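Staphylococcal enterotoxin-like toxin (Staphylococcus aureus, PDB 4DXF) is a superantigen-like protein that binds carbohydrate, and probably recognises sialylated glycans on host cells as related family members do. Local coordinates at residues Y22-S27 against Q148-N153; S127-T132 against D142-K147. One frame throughout, in Å; residues are numbered along the deposited sequence.

Contact 1. Residues Y22-S27 against Q148-N153; sequences YYTKPS and QLIEKN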
loop_
_atom_site.group_PDB
_atom_site.type_symbol
_atom_site.label_atom_id
_atom_site.label_comp_id
_atom_site.label_asym_id
_atom_site.label_seq_id
_atom_site.Cartn_x
_atom_site.Cartn_y
_atom_site.Cartn_z
ATOM N N TYR A 22 6.766 -3.938 -10.136
ATOM C CA TYR A 22 5.834 -2.937 -9.572
ATOM C C TYR A 22 6.216 -2.776 -8.116
ATOM O O TYR A 22 6.399 -1.630 -7.611
ATOM C CB TYR A 22 4.384 -3.379 -9.715
ATOM C CG TYR A 22 3.442 -2.348 -9.118
ATOM C CD1 TYR A 22 3.233 -1.137 -9.767
ATOM C CD2 TYR A 22 2.882 -2.548 -7.867
ATOM C CE1 TYR A 22 2.392 -0.157 -9.182
ATOM C CE2 TYR A 22 2.050 -1.576 -7.269
ATOM C CZ TYR A 22 1.803 -0.403 -7.930
ATOM O OH TYR A 22 0.975 0.567 -7.313
ATOM N N TYR A 23 6.388 -3.909 -7.442
ATOM C CA TYR A 23 6.611 -3.896 -5.974
ATOM C C TYR A 23 8.052 -3.615 -5.512
ATOM O O TYR A 23 8.349 -3.641 -4.320
ATOM C CB TYR A 23 5.983 -5.118 -5.342
ATOM C CG TYR A 23 4.442 -5.101 -5.269
ATOM C CD1 TYR A 23 3.789 -4.231 -4.390
ATOM C CD2 TYR A 23 3.660 -5.876 -6.123
ATOM C CE1 TYR A 23 2.404 -4.191 -4.298
ATOM C CE2 TYR A 23 2.284 -5.890 -6.031
ATOM C CZ TYR A 23 1.630 -4.970 -5.125
ATOM O OH TYR A 23 0.292 -4.936 -5.010
ATOM N N THR A 24 8.925 -3.279 -6.459
ATOM C CA THR A 24 10.252 -2.781 -6.135
ATOM C C THR A 24 10.409 -1.295 -6.502
ATOM O O THR A 24 11.490 -0.734 -6.387
ATOM C CB THR A 24 11.389 -3.668 -6.799
ATOM O OG1 THR A 24 11.133 -3.805 -8.200
ATOM C CG2 THR A 24 11.376 -5.010 -6.129
ATOM N N LYS A 25 9.327 -0.710 -7.012
ATOM C CA LYS A 25 9.244 0.735 -7.273
ATOM C C LYS A 25 9.518 1.525 -5.996
ATOM O O LYS A 25 9.284 1.034 -4.880
ATOM C CB LYS A 25 7.874 1.105 -7.832
ATOM C CG LYS A 25 7.816 0.858 -9.310
ATOM C CD LYS A 25 6.409 0.755 -9.751
ATOM C CE LYS A 25 5.828 2.017 -10.254
ATOM N NZ LYS A 25 6.486 2.873 -11.326
ATOM N N PRO A 26 10.134 2.707 -6.150
ATOM C CA PRO A 26 10.344 3.507 -4.923
ATOM C C PRO A 26 9.008 4.142 -4.476
ATOM O O PRO A 26 8.107 4.393 -5.312
ATOM C CB PRO A 26 11.370 4.589 -5.352
ATOM C CG PRO A 26 11.168 4.745 -6.876
ATOM C CD PRO A 26 10.582 3.383 -7.381
ATOM N N SER A 27 8.864 4.360 -3.161
ATOM C CA SER A 27 7.640 5.028 -2.600
ATOM C C SER A 27 8.066 6.353 -1.954
ATOM O O SER A 27 9.260 6.570 -1.665
ATOM C CB SER A 27 6.928 4.218 -1.536
ATOM O OG SER A 27 7.848 3.833 -0.476
ATOM N N GLN A 148 9.271 -5.939 1.068
ATOM C CA GLN A 148 10.047 -6.693 2.054
ATOM C C GLN A 148 10.166 -8.184 1.677
ATOM O O GLN A 148 11.252 -8.813 1.827
ATOM C CB GLN A 148 9.414 -6.578 3.408
ATOM C CG GLN A 148 10.207 -7.353 4.491
ATOM C CD GLN A 148 9.408 -7.497 5.782
ATOM O OE1 GLN A 148 8.689 -6.579 6.179
ATOM N NE2 GLN A 148 9.533 -8.654 6.451
ATOM N N LEU A 149 9.086 -8.739 1.168
ATOM C CA LEU A 149 9.085 -10.196 0.872
ATOM C C LEU A 149 9.904 -10.501 -0.335
ATOM O O LEU A 149 10.519 -11.621 -0.409
ATOM C CB LEU A 149 7.626 -10.701 0.681
ATOM C CG LEU A 149 6.727 -10.746 1.929
ATOM C CD1 LEU A 149 5.313 -11.009 1.516
ATOM C CD2 LEU A 149 7.183 -11.751 3.015
ATOM N N ILE A 150 9.881 -9.589 -1.315
ATOM C CA ILE A 150 10.790 -9.638 -2.448
ATOM C C ILE A 150 12.239 -9.603 -1.986
ATOM O O ILE A 150 13.048 -10.470 -2.380
ATOM C CB ILE A 150 10.498 -8.530 -3.503
ATOM C CG1 ILE A 150 9.072 -8.728 -4.041
ATOM C CG2 ILE A 150 11.629 -8.442 -4.574
ATOM C CD1 ILE A 150 8.564 -7.561 -4.953
ATOM N N GLU A 151 12.573 -8.627 -1.151
ATOM C CA GLU A 151 13.946 -8.389 -0.745
ATOM C C GLU A 151 14.482 -9.479 0.172
ATOM O O GLU A 151 15.679 -9.843 0.042
ATOM C CB GLU A 151 14.042 -7.005 -0.053
ATOM C CG GLU A 151 14.036 -5.803 -1.037
ATOM C CD GLU A 151 13.959 -4.417 -0.305
ATOM O OE1 GLU A 151 13.976 -4.368 0.951
ATOM O OE2 GLU A 151 13.866 -3.390 -0.990
ATOM N N LYS A 152 13.648 -9.992 1.092
ATOM C CA LYS A 152 14.132 -10.875 2.147
ATOM C C LYS A 152 13.759 -12.342 1.914
ATOM O O LYS A 152 14.413 -13.214 2.470
ATOM C CB LYS A 152 13.681 -10.421 3.517
ATOM C CG LYS A 152 14.127 -8.957 3.849
ATOM C CD LYS A 152 13.680 -8.532 5.285
ATOM C CE LYS A 152 14.314 -9.389 6.392
ATOM N NZ LYS A 152 13.560 -9.332 7.722
ATOM N N ASN A 153 12.764 -12.615 1.061
ATOM C CA ASN A 153 12.126 -13.977 1.018
ATOM C C ASN A 153 11.974 -14.476 -0.380
ATOM O O ASN A 153 11.311 -15.503 -0.645
ATOM C CB ASN A 153 10.761 -13.993 1.729
ATOM C CG ASN A 153 10.848 -13.502 3.126
ATOM O OD1 ASN A 153 10.605 -12.328 3.410
ATOM N ND2 ASN A 153 11.260 -14.372 4.019
#
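I150 reaches out from its helix and lays its two methyl-bearing branches against Y23 and T24, so that one side chain serves two neighbouring residues of the loop. The CG1 arm ends on the tyrosine stem, CD1 of I150 lying 3.6 Å from CB of Y23, while the short branch meets threonine, with CG2 of I150 3.8 Å from CG2 of T24. With CG1 anti to the carbonyl carbon (chi1 -61°) and the arm extended beyond it, CD1 also comes within 4.0 Å of T24 CG2; the T24 methyl is therefore touched by both branches of I150, and the two side chains cross at roughly a right angle. These three carbon-to-carbon approaches make the contact apolar, and 126 Å² of surface is buried between the two segments. T24 divides its labour: CG2 faces the helix, whereas OG1 bonds back to the carbonyl oxygens of R20 and A21, which fixes the rotation that presents the methyl. Y23 contributes its CB, because beyond it the ring leads away from I150. One face of that ring is covered by CD2 of Y22, 3.6 Å above the plane, and its hydroxyl bonds to D142 and to the backbone N of L182. Y22 to K25 form a type I turn, closed by K25 N to Y22 O at 3.1 Å, with Y23 and T24 at its two central positions, where CB of one and CG2 of the other can both meet I150. The nearest backbones, at T24 and I150, stay 7.8 Å apart between CA atoms, a gap spanned by side chains. The loop carries on into strand 28-31 of the OB-fold sheet, while helix 138-153 belongs to the beta-grasp domain, its L149 packing on I113 of strand 107-116.

Contact 2. Residues S127-T132 against D142-K147; sequences SEFKIT and DFKLRK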
loop_
_atom_site.group_PDB
_atom_site.type_symbol
_atom_site.label_atom_id
_atom_site.label_comp_id
_atom_site.label_asym_id
_atom_site.label_seq_id
_atom_site.Cartn_x
_atom_site.Cartn_y
_atom_site.Cartn_z
ATOM N N SER A 127 9.337 -11.565 11.006
ATOM C CA SER A 127 9.800 -10.204 10.996
ATOM C C SER A 127 8.875 -9.406 11.925
ATOM O O SER A 127 8.017 -9.962 12.602
ATOM C CB SER A 127 9.902 -9.652 9.556
ATOM O OG SER A 127 8.670 -9.152 9.078
ATOM N N GLU A 128 9.116 -8.118 12.008
ATOM C CA GLU A 128 8.339 -7.270 12.890
ATOM C C GLU A 128 7.955 -6.072 12.001
ATOM O O GLU A 128 8.829 -5.469 11.389
ATOM C CB GLU A 128 9.221 -6.808 14.030
ATOM C CG GLU A 128 8.440 -6.206 15.169
ATOM C CD GLU A 128 9.254 -6.103 16.466
ATOM O OE1 GLU A 128 10.261 -6.854 16.590
ATOM O OE2 GLU A 128 8.868 -5.284 17.360
ATOM N N PHE A 129 6.693 -5.697 11.945
ATOM C CA PHE A 129 6.295 -4.612 11.047
ATOM C C PHE A 129 6.036 -3.401 11.946
ATOM O O PHE A 129 5.180 -3.469 12.768
ATOM C CB PHE A 129 5.027 -4.977 10.268
ATOM C CG PHE A 129 4.694 -3.975 9.204
ATOM C CD1 PHE A 129 5.361 -3.995 7.986
ATOM C CD2 PHE A 129 3.700 -3.004 9.419
ATOM C CE1 PHE A 129 5.059 -3.075 6.988
ATOM C CE2 PHE A 129 3.411 -2.069 8.438
ATOM C CZ PHE A 129 4.091 -2.081 7.220
ATOM N N LYS A 130 6.811 -2.343 11.783
ATOM C CA LYS A 130 6.751 -1.202 12.685
ATOM C C LYS A 130 5.656 -0.278 12.185
ATOM O O LYS A 130 5.657 0.097 11.027
ATOM C CB LYS A 130 8.120 -0.480 12.689
ATOM N N ILE A 131 4.769 0.128 13.073
ATOM C CA ILE A 131 3.614 0.942 12.714
ATOM C C ILE A 131 3.731 2.294 13.427
ATOM O O ILE A 131 3.796 2.295 14.678
ATOM C CB ILE A 131 2.330 0.253 13.158
ATOM C CG1 ILE A 131 2.174 -1.016 12.273
ATOM C CG2 ILE A 131 1.085 1.191 13.062
ATOM C CD1 ILE A 131 1.213 -2.040 12.841
ATOM N N THR A 132 3.745 3.359 12.642
ATOM C CA THR A 132 3.940 4.737 13.206
ATOM C C THR A 132 2.759 5.660 12.917
ATOM O O THR A 132 2.730 6.840 13.315
ATOM C CB THR A 132 5.232 5.352 12.684
ATOM O OG1 THR A 132 5.204 5.473 11.244
ATOM C CG2 THR A 132 6.446 4.494 13.144
ATOM N N ASP A 142 0.094 -3.175 1.846
ATOM C CA ASP A 142 0.314 -4.107 0.723
ATOM C C ASP A 142 1.701 -3.841 0.049
ATOM O O ASP A 142 2.501 -4.777 -0.132
ATOM C CB ASP A 142 -0.795 -3.914 -0.293
ATOM C CG ASP A 142 -0.504 -4.681 -1.635
ATOM O OD1 ASP A 142 -0.621 -5.956 -1.536
ATOM O OD2 ASP A 142 -0.246 -4.048 -2.701
ATOM N N PHE A 143 2.079 -2.588 -0.227
ATOM C CA PHE A 143 3.271 -2.282 -0.937
ATOM C C PHE A 143 4.532 -2.577 -0.099
ATOM O O PHE A 143 5.473 -3.229 -0.555
ATOM C CB PHE A 143 3.249 -0.862 -1.385
ATOM C CG PHE A 143 4.276 -0.535 -2.383
ATOM C CD1 PHE A 143 3.990 -0.775 -3.752
ATOM C CD2 PHE A 143 5.566 0.008 -2.027
ATOM C CE1 PHE A 143 4.919 -0.525 -4.707
ATOM C CE2 PHE A 143 6.513 0.297 -3.065
ATOM C CZ PHE A 143 6.145 0.042 -4.399
ATOM N N LYS A 144 4.577 -2.054 1.135
ATOM C CA LYS A 144 5.734 -2.294 1.951
ATOM C C LYS A 144 5.967 -3.758 2.270
ATOM O O LYS A 144 7.135 -4.200 2.325
ATOM C CB LYS A 144 5.569 -1.533 3.240
ATOM C CG LYS A 144 5.775 -0.055 2.951
ATOM C CD LYS A 144 5.680 0.827 4.278
ATOM C CE LYS A 144 6.296 2.230 3.959
ATOM N NZ LYS A 144 6.200 3.064 5.222
ATOM N N LEU A 145 4.884 -4.511 2.535
ATOM C CA LEU A 145 5.011 -5.920 2.897
ATOM C C LEU A 145 5.517 -6.681 1.649
ATOM O O LEU A 145 6.485 -7.446 1.775
ATOM C CB LEU A 145 3.695 -6.440 3.440
ATOM C CG LEU A 145 3.367 -6.077 4.940
ATOM C CD1 LEU A 145 1.963 -6.377 5.250
ATOM C CD2 LEU A 145 4.312 -6.909 5.849
ATOM N N ARG A 146 4.954 -6.407 0.450
ATOM C CA ARG A 146 5.492 -7.178 -0.738
ATOM C C ARG A 146 6.949 -6.849 -1.021
ATOM O O ARG A 146 7.748 -7.746 -1.287
ATOM C CB ARG A 146 4.628 -6.941 -1.975
ATOM C CG ARG A 146 3.255 -7.494 -1.754
ATOM C CD ARG A 146 2.555 -7.740 -3.140
ATOM N NE ARG A 146 1.119 -7.572 -3.017
ATOM C CZ ARG A 146 0.204 -8.019 -3.868
ATOM N NH1 ARG A 146 0.569 -8.797 -4.922
ATOM N NH2 ARG A 146 -1.045 -7.669 -3.647
ATOM N N LYS A 147 7.343 -5.555 -0.967
ATOM C CA LYS A 147 8.690 -5.180 -1.156
ATOM C C LYS A 147 9.588 -5.931 -0.217
ATOM O O LYS A 147 10.620 -6.463 -0.682
ATOM C CB LYS A 147 8.892 -3.655 -0.958
ATOM C CG LYS A 147 10.315 -3.230 -1.220
ATOM C CD LYS A 147 10.503 -1.693 -1.124
ATOM C CE LYS A 147 10.239 -1.049 -2.492
ATOM N NZ LYS A 147 10.406 0.430 -2.444
#
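F129 meets L145 through the CD1–CE1 bond of its ring, CD1 lying 3.8 Å from CD2 of the leucine. The neighbouring CE1 is 4.0 Å from L145 CG, so the branch point and one methyl of the leucine share the same ring bond, approached obliquely. An F129 chi1 of -172°, with CG anti to the backbone N, sends the ring off the strand toward the helix. L145 has CG anti to its carbonyl carbon (chi1 -79°), which swings CD2 toward the phenylalanine although the CB bond itself does not aim there. This is the beta-grasp arrangement: helix 138-153 lies across the mixed sheet; L145 also rests on I164 and I166 of strand 162-168, F129 reaches in from 122-131, one of the two edge strands, and I199 of strand 196-203 touches both. K144 comes at the ring edge, its CB close to the plane and 4.1 Å from F129 CE1. Beyond CG its chain is fully extended, carrying NZ to salt bridges with E29 and E140. Elsewhere on the helix, R146 holds D142 side-on: NE and NH2 both donate to OD1, each at 2.8 Å, and OD1 lies within 6° of the guanidinium plane.

How the contacts relate
Helix 138-153 is common to both contacts, whose centres lie 10 Å apart: contact 2 uses its middle and contact 1 its last turns. Along the chain the order is 22-27, 127-132, 142-147, 148-153, which nests contact 2, a local strand-to-helix return, inside the long loop closed by contact 1. Two polar links join them directly, Y23 OH to D142 OD2 at 2.5 Å and K25 O to K147 NZ at 2.7 Å, both probable hydrogen bonds. The helix is therefore held between the beta-grasp sheet and the loop between helix 17-22 and strand 28-31 of the OB-fold sheet, consistent with the close union of two domains in the superantigen fold.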